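Local coordinates for Thiol:disulfide interchange protein DsbA (PDB 4ZL8), which probably introduces disulfide bonds into other periplasmic proteins by passing on its own redox-active disulfide, as a thioredoxin-fold member of the DsbA subfamily, at residues A[10-15]-A[176-181]; A[25-30]-A[185-190]; A[63-66]-A[70-73]; A[78-83]-A[127-132]. The protein carries 1 engineered substitution. All coordinates share one frame; numbering follows the deposited sequence. Where two conformers were deposited one is given.

Contact 1 (A[10-15]-A[176-181]); sequences KEYVEL and LKLADY
E11 and L178 bring the two backbones closest, their CA atoms 8.0 Å apart, where E11 and Y12, close to strand 13-14, pass beside helix 172-188. L178 makes the contact with both of its methyl branches. CD2 lies 3.5 Å from the carbonyl O of E11 and also meets CB of that residue, while CD1 reaches the Y12 ring, 3.8 Å from CD2 of the tyrosine. The Y12 side chain leaves the backbone with CG between N and the carbonyl carbon (chi1 68°), which swings the ring across toward the helix, and the leucine meets it obliquely. Of the E11 side chain, CB makes the contact; the chain then bends at chi2 and carries the carboxylate off to the backbone N of T7. Farther along, one water joins the phenol oxygens, 2.7 Å from Y12 OH and 2.7 Å from Y181 OH, lying in the plane of the Y12 ring at its edge. Y6 packs on Y12 and L178 and meets the Y181 ring edge-to-face. L178 thus packs against carbon and one carbonyl whose polarity S168 OG satisfies, so the direct hold on the C-terminal helix is apolar and the polar link between the segments runs through water.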
loop_
_atom_site.group_PDB
_atom_site.type_symbol
_atom_site.label_atom_id
_atom_site.label_comp_id
_atom_site.label_asym_id
_atom_site.label_seq_id
_atom_site.Cartn_x
_atom_site.Cartn_y
_atom_site.Cartn_z
ATOM N N LYS A 10 -8.789 -8.176 -19.260
ATOM C CA LYS A 10 -7.907 -9.324 -19.128
ATOM C C LYS A 10 -6.856 -9.067 -18.042
ATOM O O LYS A 10 -7.044 -9.428 -16.881
ATOM C CB LYS A 10 -7.264 -9.626 -20.489
ATOM C CG LYS A 10 -6.430 -10.883 -20.535
ATOM C CD LYS A 10 -6.078 -11.212 -21.973
ATOM C CE LYS A 10 -5.093 -12.354 -22.083
ATOM N NZ LYS A 10 -4.831 -12.683 -23.507
ATOM N N GLU A 11 -5.760 -8.396 -18.384
ATOM C CA GLU A 11 -4.696 -8.205 -17.415
ATOM C C GLU A 11 -5.043 -7.130 -16.373
ATOM O O GLU A 11 -4.503 -7.114 -15.291
ATOM C CB GLU A 11 -3.382 -7.848 -18.121
ATOM C CG GLU A 11 -2.860 -8.898 -19.089
ATOM C CD GLU A 11 -3.350 -8.683 -20.502
ATOM O OE1 GLU A 11 -4.286 -7.892 -20.728
ATOM O OE2 GLU A 11 -2.772 -9.292 -21.431
ATOM N N TYR A 12 -5.937 -6.218 -16.736
ATOM C CA TYR A 12 -6.434 -5.181 -15.834
ATOM C C TYR A 12 -7.895 -4.919 -16.151
ATOM O O TYR A 12 -8.366 -5.278 -17.226
ATOM C CB TYR A 12 -5.641 -3.867 -15.987
ATOM C CG TYR A 12 -5.841 -3.154 -17.306
ATOM C CD1 TYR A 12 -6.713 -2.074 -17.422
ATOM C CD2 TYR A 12 -5.135 -3.541 -18.433
ATOM C CE1 TYR A 12 -6.888 -1.435 -18.630
ATOM C CE2 TYR A 12 -5.303 -2.911 -19.650
ATOM C CZ TYR A 12 -6.172 -1.847 -19.743
ATOM O OH TYR A 12 -6.349 -1.207 -20.952
ATOM N N VAL A 13 -8.580 -4.256 -15.215
ATOM C CA VAL A 13 -9.923 -3.771 -15.501
ATOM C C VAL A 13 -9.970 -2.272 -15.251
ATOM O O VAL A 13 -9.242 -1.754 -14.416
ATOM C CB VAL A 13 -11.004 -4.487 -14.650
ATOM C CG1 VAL A 13 -11.007 -5.962 -14.919
ATOM C CG2 VAL A 13 -10.824 -4.189 -13.152
ATOM N N GLU A 14 -10.843 -1.600 -15.985
ATOM C CA GLU A 14 -11.119 -0.191 -15.734
ATOM C C GLU A 14 -12.317 -0.069 -14.789
ATOM O O GLU A 14 -13.368 -0.682 -15.002
ATOM C CB GLU A 14 -11.396 0.548 -17.037
ATOM C CG GLU A 14 -11.466 2.042 -16.825
ATOM C CD GLU A 14 -11.391 2.836 -18.107
ATOM O OE1 GLU A 14 -11.936 3.960 -18.113
ATOM O OE2 GLU A 14 -10.786 2.344 -19.092
ATOM N N LEU A 15 -12.146 0.702 -13.723
ATOM C CA LEU A 15 -13.242 0.945 -12.802
ATOM C C LEU A 15 -14.281 1.841 -13.478
ATOM O O LEU A 15 -13.935 2.928 -13.957
ATOM C CB LEU A 15 -12.696 1.608 -11.533
ATOM C CG LEU A 15 -11.654 0.810 -10.751
ATOM C CD1 LEU A 15 -11.169 1.582 -9.552
ATOM C CD2 LEU A 15 -12.233 -0.522 -10.301
ATOM N N LEU A 176 4.610 -4.877 -12.952
ATOM C CA LEU A 176 5.256 -3.569 -13.057
ATOM C C LEU A 176 5.263 -3.066 -14.491
ATOM O O LEU A 176 5.110 -1.861 -14.722
ATOM C CB LEU A 176 6.704 -3.665 -12.594
ATOM C CG LEU A 176 7.057 -4.254 -11.235
ATOM C CD1 LEU A 176 8.576 -4.159 -11.034
ATOM C CD2 LEU A 176 6.317 -3.549 -10.150
ATOM N N LYS A 177 5.447 -3.947 -15.465
ATOM C CA LYS A 177 5.354 -3.515 -16.859
ATOM C C LYS A 177 3.968 -2.997 -17.170
ATOM O O LYS A 177 3.812 -2.011 -17.898
ATOM C CB LYS A 177 5.689 -4.658 -17.813
ATOM C CG LYS A 177 7.103 -5.108 -17.785
ATOM C CD LYS A 177 7.329 -6.226 -18.815
ATOM C CE LYS A 177 8.745 -6.734 -18.767
ATOM N NZ LYS A 177 8.903 -7.897 -19.673
ATOM N N LEU A 178 2.943 -3.660 -16.654
ATOM C CA LEU A 178 1.578 -3.214 -16.861
ATOM C C LEU A 178 1.355 -1.874 -16.173
ATOM O O LEU A 178 0.755 -0.955 -16.758
ATOM C CB LEU A 178 0.617 -4.307 -16.382
ATOM C CG LEU A 178 -0.860 -3.929 -16.371
ATOM C CD1 LEU A 178 -1.379 -3.472 -17.726
ATOM C CD2 LEU A 178 -1.669 -5.120 -15.879
ATOM N N ALA A 179 1.863 -1.714 -14.957
ATOM C CA ALA A 179 1.781 -0.414 -14.290
ATOM C C ALA A 179 2.434 0.668 -15.151
ATOM O O ALA A 179 1.863 1.746 -15.314
ATOM C CB ALA A 179 2.429 -0.451 -12.918
ATOM N N ASP A 180 3.619 0.388 -15.671
ATOM C CA ASP A 180 4.314 1.364 -16.500
ATOM C C ASP A 180 3.451 1.754 -17.702
ATOM O O ASP A 180 3.376 2.929 -18.059
ATOM C CB ASP A 180 5.628 0.770 -17.016
ATOM C CG ASP A 180 6.712 0.691 -15.952
ATOM O OD1 ASP A 180 6.605 1.380 -14.924
ATOM O OD2 ASP A 180 7.692 -0.066 -16.180
ATOM N N TYR A 181 2.878 0.766 -18.375
ATOM C CA TYR A 181 2.007 0.982 -19.529
ATOM C C TYR A 181 0.839 1.900 -19.174
ATOM O O TYR A 181 0.527 2.846 -19.903
ATOM C CB TYR A 181 1.515 -0.376 -20.014
ATOM C CG TYR A 181 0.460 -0.384 -21.079
ATOM C CD1 TYR A 181 0.801 -0.468 -22.426
ATOM C CD2 TYR A 181 -0.883 -0.372 -20.736
ATOM C CE1 TYR A 181 -0.175 -0.528 -23.398
ATOM C CE2 TYR A 181 -1.861 -0.430 -21.689
ATOM C CZ TYR A 181 -1.514 -0.510 -23.014
ATOM O OH TYR A 181 -2.508 -0.588 -23.968
HETATM O O HOH W 1 -5.038 -1.349 -23.297
#

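Contact 2 (A[25-30]-A[185-190]); sequences GKIEVV and KERAAA
Apolar packing between I27 and helix 172-188 carries this contact, and the CA atoms of I27 and E186 stand 7.0 Å apart. The two branches of the isoleucine divide the work. CG2 meets CB of E186 at 4.1 Å. CG1, anti to the carbonyl carbon (chi1 -58°), extends to CD1, which reaches the next residue of the helix: it lies 3.7 Å from the backbone N of R187 and 3.9 Å from CB of R187. The arginine then bends at chi3 (-68°), bringing its guanidinium back so that the same methyl lies over one face of it.

The polar ends are held by other parts of the chain. The carboxylate of E186 turns away from I27, forming a salt bridge to K161 and hydrogen bonds to Y162 and N159. R187 pairs through NE with D57 and through NH1 with E184.

Backbone bonds complete the setting: I27 pairs with D57 and H59 beside it, at the start of strand 27-33, an inner strand next to edge strand 58-64. Two charged residues thus give their carbon stems to one buried isoleucine while their charges are matched outside the contact; the bonds of R187 to D57 and E184 probably steady its guanidinium over the I27 methyl, and those of E186 to Y162 in strand 162-165 and of R187 to D57 beside the sheet add to the I27 packing.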
loop_
_atom_site.group_PDB
_atom_site.type_symbol
_atom_site.label_atom_id
_atom_site.label_comp_id
_atom_site.label_asym_id
_atom_site.label_seq_id
_atom_site.Cartn_x
_atom_site.Cartn_y
_atom_site.Cartn_z
ATOM N N GLY A 25 -2.899 15.880 -9.570
ATOM C CA GLY A 25 -1.847 16.394 -10.414
ATOM C C GLY A 25 -0.748 15.404 -10.696
ATOM O O GLY A 25 0.049 15.612 -11.605
ATOM N N LYS A 26 -0.679 14.342 -9.900
ATOM C CA LYS A 26 0.240 13.249 -10.158
ATOM C C LYS A 26 -0.506 11.996 -10.518
ATOM O O LYS A 26 -1.641 11.782 -10.087
ATOM C CB LYS A 26 1.132 12.982 -8.957
ATOM C CG LYS A 26 2.079 14.136 -8.686
ATOM C CD LYS A 26 3.158 13.796 -7.681
ATOM C CE LYS A 26 4.164 14.928 -7.605
ATOM N NZ LYS A 26 5.225 14.619 -6.610
ATOM N N ILE A 27 0.148 11.164 -11.316
ATOM C CA ILE A 27 -0.402 9.880 -11.676
ATOM C C ILE A 27 -0.194 8.937 -10.505
ATOM O O ILE A 27 0.939 8.640 -10.128
ATOM C CB ILE A 27 0.255 9.325 -12.936
ATOM C CG1 ILE A 27 0.076 10.304 -14.100
ATOM C CG2 ILE A 27 -0.302 7.945 -13.256
ATOM C CD1 ILE A 27 1.001 10.035 -15.262
ATOM N N GLU A 28 -1.290 8.522 -9.889
ATOM C CA GLU A 28 -1.195 7.696 -8.694
ATOM C C GLU A 28 -0.910 6.223 -9.009
ATOM O O GLU A 28 -1.442 5.674 -9.963
ATOM C CB GLU A 28 -2.503 7.801 -7.914
ATOM C CG GLU A 28 -2.365 7.409 -6.448
ATOM C CD GLU A 28 -3.698 7.360 -5.716
ATOM O OE1 GLU A 28 -4.678 6.855 -6.300
ATOM O OE2 GLU A 28 -3.748 7.863 -4.574
ATOM N N VAL A 29 -0.085 5.609 -8.165
ATOM C CA VAL A 29 0.067 4.157 -8.175
ATOM C C VAL A 29 -0.113 3.675 -6.750
ATOM O O VAL A 29 0.662 4.053 -5.875
ATOM C CB VAL A 29 1.447 3.724 -8.668
ATOM C CG1 VAL A 29 1.567 2.207 -8.635
ATOM C CG2 VAL A 29 1.710 4.258 -10.081
ATOM N N VAL A 30 -1.155 2.887 -6.509
ATOM C CA VAL A 30 -1.436 2.342 -5.182
ATOM C C VAL A 30 -1.167 0.846 -5.154
ATOM O O VAL A 30 -1.639 0.119 -6.025
ATOM C CB VAL A 30 -2.917 2.560 -4.829
ATOM C CG1 VAL A 30 -3.236 1.923 -3.474
ATOM C CG2 VAL A 30 -3.271 4.037 -4.808
ATOM N N LYS A 185 -0.288 5.670 -20.343
ATOM C CA LYS A 185 -1.635 5.928 -20.843
ATOM C C LYS A 185 -2.170 7.211 -20.201
ATOM O O LYS A 185 -2.722 8.091 -20.882
ATOM C CB LYS A 185 -2.528 4.725 -20.529
ATOM C CG LYS A 185 -3.958 4.865 -21.018
ATOM C CD LYS A 185 -4.743 3.582 -20.764
ATOM C CE LYS A 185 -6.213 3.669 -21.182
ATOM N NZ LYS A 185 -6.409 3.664 -22.655
ATOM N N GLU A 186 -1.992 7.311 -18.889
ATOM C CA GLU A 186 -2.514 8.449 -18.168
ATOM C C GLU A 186 -1.696 9.712 -18.465
ATOM O O GLU A 186 -2.257 10.808 -18.517
ATOM C CB GLU A 186 -2.548 8.144 -16.677
ATOM C CG GLU A 186 -3.574 7.103 -16.286
ATOM C CD GLU A 186 -4.950 7.535 -16.673
ATOM O OE1 GLU A 186 -5.480 7.043 -17.679
ATOM O OE2 GLU A 186 -5.480 8.430 -15.995
ATOM N N ARG A 187 -0.387 9.576 -18.673
ATOM C CA ARG A 187 0.437 10.732 -19.025
ATOM C C ARG A 187 0.031 11.315 -20.373
ATOM O O ARG A 187 0.089 12.528 -20.578
ATOM C CB ARG A 187 1.927 10.365 -19.020
ATOM C CG ARG A 187 2.846 11.554 -19.181
ATOM C CD ARG A 187 4.312 11.182 -19.051
ATOM N NE ARG A 187 4.660 10.775 -17.687
ATOM C CZ ARG A 187 5.041 9.557 -17.306
ATOM N NH1 ARG A 187 5.150 8.544 -18.174
ATOM N NH2 ARG A 187 5.333 9.342 -16.040
ATOM N N ALA A 188 -0.361 10.459 -21.305
ATOM C CA ALA A 188 -0.764 10.888 -22.631
ATOM C C ALA A 188 -2.160 11.518 -22.658
ATOM O O ALA A 188 -2.515 12.184 -23.630
ATOM C CB ALA A 188 -0.710 9.707 -23.581
ATOM N N ALA A 189 -2.944 11.304 -21.606
ATOM C CA ALA A 189 -4.340 11.735 -21.611
ATOM C C ALA A 189 -4.513 13.241 -21.471
ATOM O O ALA A 189 -3.746 13.927 -20.779
ATOM C CB ALA A 189 -5.101 11.029 -20.504
ATOM N N ALA A 190 -5.588 13.738 -22.078
ATOM C CA ALA A 190 -6.008 15.126 -21.915
ATOM C C ALA A 190 -6.435 15.423 -20.488
ATOM O O ALA A 190 -6.992 14.559 -19.808
ATOM C CB ALA A 190 -7.152 15.432 -22.862
#

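Contact 3 (A[63-66]-A[70-73]); sequences LPAL and IWNV
W71 lays the six-membered part of its indole alongside A65, with CZ3 and CE3 both near the alanine methyl; A65 CB is 3.9 Å from W71 CZ3. Its CG lies anti to the carbonyl carbon (chi1 -67°), which brings the indole beside the alanine. The carbonyl O of A65 comes to the same ring at its edge, in plane, 3.4 Å from CE3 of W71. The indole is thus met by a methyl and a carbonyl of one residue. A water bridges the two backbones, donating to A65 O at 2.9 Å and to W71 O at 2.7 Å.

L66 and N72 make the second half. CD2 of L66 rests near W71 O and CA of N72, while OD1 of N72 closes in on the leucine backbone, 2.9 Å from L66 C. That amide oxygen accepts from the backbone N of G68, so the asparagine holds the turn between strand and helix. Its ND2 donates to a second water, which in turn donates to L66 O.

The W71 ring stacks on W34, just past strand 27-33, and lies near, without touching, the redox-active cysteines C37 and C40; a glycerol, probably from the crystallisation liquor, sits about 4 Å from its side chain. The contact makes the turn from edge strand 58-64 of the thioredoxin sheet into helix 70-84, with L66 packed on M138 and A141 of helix 132-148 and A65 and W71 on V153.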
loop_
_atom_site.group_PDB
_atom_site.type_symbol
_atom_site.label_atom_id
_atom_site.label_comp_id
_atom_site.label_asym_id
_atom_site.label_seq_id
_atom_site.Cartn_x
_atom_site.Cartn_y
_atom_site.Cartn_z
ATOM N N LEU A 63 -1.314 1.338 0.481
ATOM C CA LEU A 63 -2.552 1.499 1.222
ATOM C C LEU A 63 -2.854 0.172 1.910
ATOM O O LEU A 63 -2.947 -0.854 1.243
ATOM C CB LEU A 63 -3.695 1.822 0.265
ATOM C CG LEU A 63 -5.004 2.253 0.932
ATOM C CD1 LEU A 63 -4.880 3.615 1.610
ATOM C CD2 LEU A 63 -6.088 2.251 -0.147
ATOM N N PRO A 64 -2.993 0.195 3.240
ATOM C CA PRO A 64 -3.273 -1.068 3.917
ATOM C C PRO A 64 -4.699 -1.495 3.680
ATOM O O PRO A 64 -5.601 -0.667 3.752
ATOM C CB PRO A 64 -3.063 -0.719 5.383
ATOM C CG PRO A 64 -3.484 0.700 5.474
ATOM C CD PRO A 64 -3.037 1.330 4.167
ATOM N N ALA A 65 -4.908 -2.780 3.412
ATOM C CA ALA A 65 -6.235 -3.359 3.254
ATOM C C ALA A 65 -6.751 -3.659 4.653
ATOM O O ALA A 65 -6.158 -4.442 5.404
ATOM C CB ALA A 65 -6.173 -4.612 2.408
ATOM N N LEU A 66 -7.829 -2.976 5.023
ATOM C CA LEU A 66 -8.392 -3.072 6.363
ATOM C C LEU A 66 -9.579 -4.023 6.322
ATOM O O LEU A 66 -10.745 -3.603 6.419
ATOM C CB LEU A 66 -8.794 -1.684 6.873
ATOM C CG LEU A 66 -7.661 -0.663 6.833
ATOM C CD1 LEU A 66 -8.196 0.706 7.224
ATOM C CD2 LEU A 66 -6.501 -1.063 7.727
ATOM N N ILE A 70 -6.538 -8.757 12.493
ATOM C CA ILE A 70 -5.148 -8.404 12.480
ATOM C C ILE A 70 -4.785 -7.521 11.275
ATOM O O ILE A 70 -3.814 -6.762 11.324
ATOM C CB ILE A 70 -4.263 -9.685 12.524
ATOM C CG1 ILE A 70 -2.805 -9.326 12.777
ATOM C CG2 ILE A 70 -4.393 -10.493 11.246
ATOM C CD1 ILE A 70 -2.566 -8.723 14.129
ATOM N N TRP A 71 -5.550 -7.629 10.187
ATOM C CA TRP A 71 -5.272 -6.742 9.044
ATOM C C TRP A 71 -5.502 -5.296 9.464
ATOM O O TRP A 71 -4.774 -4.402 9.050
ATOM C CB TRP A 71 -6.159 -7.058 7.852
ATOM C CG TRP A 71 -5.956 -8.361 7.180
ATOM C CD1 TRP A 71 -5.830 -9.593 7.767
ATOM C CD2 TRP A 71 -5.982 -8.608 5.765
ATOM N NE1 TRP A 71 -5.746 -10.573 6.806
ATOM C CE2 TRP A 71 -5.823 -9.984 5.569
ATOM C CE3 TRP A 71 -6.086 -7.773 4.640
ATOM C CZ2 TRP A 71 -5.807 -10.556 4.309
ATOM C CZ3 TRP A 71 -6.053 -8.339 3.399
ATOM C CH2 TRP A 71 -5.923 -9.717 3.233
ATOM N N ASN A 72 -6.515 -5.053 10.286
ATOM C CA ASN A 72 -6.810 -3.696 10.720
ATOM C C ASN A 72 -5.743 -3.183 11.668
ATOM O O ASN A 72 -5.296 -2.047 11.561
ATOM C CB ASN A 72 -8.187 -3.617 11.370
ATOM C CG ASN A 72 -9.307 -3.742 10.367
ATOM O OD1 ASN A 72 -9.096 -4.112 9.217
ATOM N ND2 ASN A 72 -10.526 -3.456 10.807
ATOM N N VAL A 73 -5.303 -4.033 12.582
ATOM C CA VAL A 73 -4.254 -3.699 13.531
ATOM C C VAL A 73 -2.935 -3.360 12.799
ATOM O O VAL A 73 -2.281 -2.329 13.041
ATOM C CB VAL A 73 -4.061 -4.877 14.505
ATOM C CG1 VAL A 73 -2.849 -4.687 15.370
ATOM C CG2 VAL A 73 -5.317 -5.061 15.350
HETATM O O HOH W 2 -3.512 -4.063 6.638
HETATM O O HOH W 3 -12.525 -3.589 8.738
#

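Contact 4 (A[78-83]-A[127-132]); sequences FLTLIS and STYNSF. Engineered in segment 78-83: I82 (natural residue Glu).
Helix 70-84 and the last turn of helix 122-129 come close enough for the CA atoms of T80 and Y129 to stand 5.4 Å apart. T80 makes the contact with both branches. Its CG2 lies 3.7 Å from CG2 of T128, the two threonine side chains sliding past each other in opposite directions, and it also nears the backbone N of Y129. Its OG1, anti to the carbonyl carbon (chi1 -65°), lies 3.3 Å from CA of Y129 and close to CD1 of the ring, which it meets obliquely; the polar partner of this hydroxyl is Q76 O, one turn back in its own helix. T80 and Y129 cross at about a right angle.

Both helices belong to the helical domain inserted into the thioredoxin fold of DsbA proteins, and here the contact packs one helix of that domain on the end of another. Q76 spans the same junction, its NE2 bonding to Y129 O.

Toward the surface, in one of its two conformers, S83 sets OG 3.6 Å from CG2 of T128, and in that conformer a water can join S83 OG to T128 OG1, which also bonds to K124 O. Near the end of helix 122-129, T128 O is gripped by two donors of S131: its backbone N, and its OG at 2.7 Å, in the carbonyl plane and on a lone pair. S131 OG also caps the backbone N of I134, so one hydroxyl ties the close of helix 122-129 to the start of helix 132-148. The engineered I82 faces elsewhere, with CG1 over one face of the F78 ring.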
loop_
_atom_site.group_PDB
_atom_site.type_symbol
_atom_site.label_atom_id
_atom_site.label_comp_id
_atom_site.label_asym_id
_atom_site.label_seq_id
_atom_site.Cartn_x
_atom_site.Cartn_y
_atom_site.Cartn_z
ATOM N N PHE A 78 0.717 0.721 10.148
ATOM C CA PHE A 78 1.214 1.365 8.930
ATOM C C PHE A 78 0.866 2.847 8.913
ATOM O O PHE A 78 1.717 3.705 8.685
ATOM C CB PHE A 78 0.627 0.698 7.688
ATOM C CG PHE A 78 0.948 1.417 6.405
ATOM C CD1 PHE A 78 2.157 1.223 5.768
ATOM C CD2 PHE A 78 0.044 2.284 5.844
ATOM C CE1 PHE A 78 2.458 1.888 4.600
ATOM C CE2 PHE A 78 0.343 2.943 4.672
ATOM C CZ PHE A 78 1.559 2.731 4.052
ATOM N N LEU A 79 -0.407 3.154 9.144
ATOM C CA LEU A 79 -0.854 4.537 9.064
ATOM C C LEU A 79 -0.242 5.408 10.156
ATOM O O LEU A 79 0.044 6.574 9.934
ATOM C CB LEU A 79 -2.381 4.630 9.102
ATOM C CG LEU A 79 -3.072 4.023 7.901
ATOM C CD1 LEU A 79 -4.577 3.903 8.133
ATOM C CD2 LEU A 79 -2.804 4.806 6.640
ATOM N N THR A 80 0.001 4.816 11.320
ATOM C CA THR A 80 0.665 5.510 12.417
ATOM C C THR A 80 2.088 5.876 12.011
ATOM O O THR A 80 2.538 7.007 12.221
ATOM C CB THR A 80 0.658 4.665 13.703
ATOM O OG1 THR A 80 -0.701 4.503 14.135
ATOM C CG2 THR A 80 1.431 5.335 14.807
ATOM N N LEU A 81 2.792 4.921 11.415
ATOM C CA LEU A 81 4.164 5.157 10.988
ATOM C C LEU A 81 4.233 6.207 9.879
ATOM O O LEU A 81 5.136 7.043 9.859
ATOM C CB LEU A 81 4.807 3.846 10.534
ATOM C CG LEU A 81 4.970 2.780 11.608
ATOM C CD1 LEU A 81 5.362 1.457 10.995
ATOM C CD2 LEU A 81 5.956 3.224 12.647
ATOM N N ILE A 82 3.291 6.159 8.937
ATOM C CA ILE A 82 3.181 7.225 7.936
ATOM C C ILE A 82 2.996 8.601 8.584
ATOM O O ILE A 82 3.693 9.557 8.250
ATOM C CB ILE A 82 2.016 6.950 6.959
ATOM C CG1 ILE A 82 2.338 5.761 6.060
ATOM C CG2 ILE A 82 1.716 8.180 6.122
ATOM C CD1 ILE A 82 3.441 6.001 5.075
ATOM N N SER A 83 2.085 8.705 9.545
ATOM C CA SER A 83 1.839 9.974 10.219
ATOM C C SER A 83 3.095 10.484 10.908
ATOM O O SER A 83 3.389 11.698 10.905
ATOM C CB SER A 83 0.731 9.786 11.261
ATOM O OG SER A 83 0.583 10.918 12.103
ATOM N N SER A 127 0.636 7.401 21.280
ATOM C CA SER A 127 -0.285 8.536 21.216
ATOM C C SER A 127 -0.858 8.685 19.809
ATOM O O SER A 127 -2.051 8.946 19.631
ATOM C CB SER A 127 0.427 9.823 21.623
ATOM O OG SER A 127 -0.440 10.946 21.547
ATOM N N THR A 128 -0.006 8.521 18.801
ATOM C CA THR A 128 -0.470 8.633 17.423
ATOM C C THR A 128 -1.393 7.468 17.070
ATOM O O THR A 128 -2.450 7.645 16.482
ATOM C CB THR A 128 0.724 8.695 16.430
ATOM O OG1 THR A 128 1.568 9.792 16.765
ATOM C CG2 THR A 128 0.233 8.878 15.003
ATOM N N TYR A 129 -1.013 6.255 17.458
ATOM C CA TYR A 129 -1.810 5.082 17.144
ATOM C C TYR A 129 -3.238 5.230 17.637
ATOM O O TYR A 129 -4.172 4.841 16.947
ATOM C CB TYR A 129 -1.147 3.842 17.753
ATOM C CG TYR A 129 -1.798 2.508 17.416
ATOM C CD1 TYR A 129 -1.355 1.764 16.336
ATOM C CD2 TYR A 129 -2.822 1.987 18.190
ATOM C CE1 TYR A 129 -1.917 0.542 16.031
ATOM C CE2 TYR A 129 -3.396 0.760 17.894
ATOM C CZ TYR A 129 -2.942 0.056 16.799
ATOM O OH TYR A 129 -3.510 -1.161 16.487
ATOM N N ASN A 130 -3.403 5.794 18.823
ATOM C CA ASN A 130 -4.703 5.927 19.457
ATOM C C ASN A 130 -5.401 7.243 19.137
ATOM O O ASN A 130 -6.470 7.526 19.668
ATOM C CB ASN A 130 -4.553 5.758 20.975
ATOM C CG ASN A 130 -4.168 4.343 21.357
ATOM O OD1 ASN A 130 -4.736 3.387 20.852
ATOM N ND2 ASN A 130 -3.182 4.209 22.233
ATOM N N SER A 131 -4.809 8.038 18.253
ATOM C CA SER A 131 -5.291 9.409 18.022
ATOM C C SER A 131 -6.534 9.488 17.139
ATOM O O SER A 131 -6.828 8.599 16.328
ATOM C CB SER A 131 -4.209 10.264 17.373
ATOM O OG SER A 131 -3.963 9.872 16.024
ATOM N N PHE A 132 -7.285 10.568 17.302
ATOM C CA PHE A 132 -8.459 10.754 16.475
ATOM C C PHE A 132 -8.080 10.899 15.002
ATOM O O PHE A 132 -8.834 10.504 14.103
ATOM C CB PHE A 132 -9.320 11.922 16.978
ATOM C CG PHE A 132 -8.645 13.286 16.907
ATOM C CD1 PHE A 132 -8.547 13.972 15.708
ATOM C CD2 PHE A 132 -8.128 13.881 18.052
ATOM C CE1 PHE A 132 -7.954 15.217 15.643
ATOM C CE2 PHE A 132 -7.537 15.130 17.981
ATOM C CZ PHE A 132 -7.443 15.777 16.784
HETATM O O HOH W 4 2.580 11.397 14.463
#

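How the contacts relate
Contacts 1 and 2 share helix 172-188 and fix successive parts of it to the same sheet, contact 1 near edge strand 13-14 and contact 2 on the inner strand 27-33. Their touching residues are mostly buried, and the surfaces that meet are largely carbon, although E11, E186 and R187 carry charges; a water joins tyrosines in contact 1, whereas ion pairs flank contact 2. Contacts 3 and 4 share helix 70-84 and touch where P64 packs on F78 and L79. Contact 3 is partly buried and bridged by two waters; contact 4 is buried at its threonines, with an exposed serine toward the surface. Contacts 2 and 3 meet through V30 and L63 on neighbouring strands, whereas contacts 1 and 4 lie about 32 Å apart between centres.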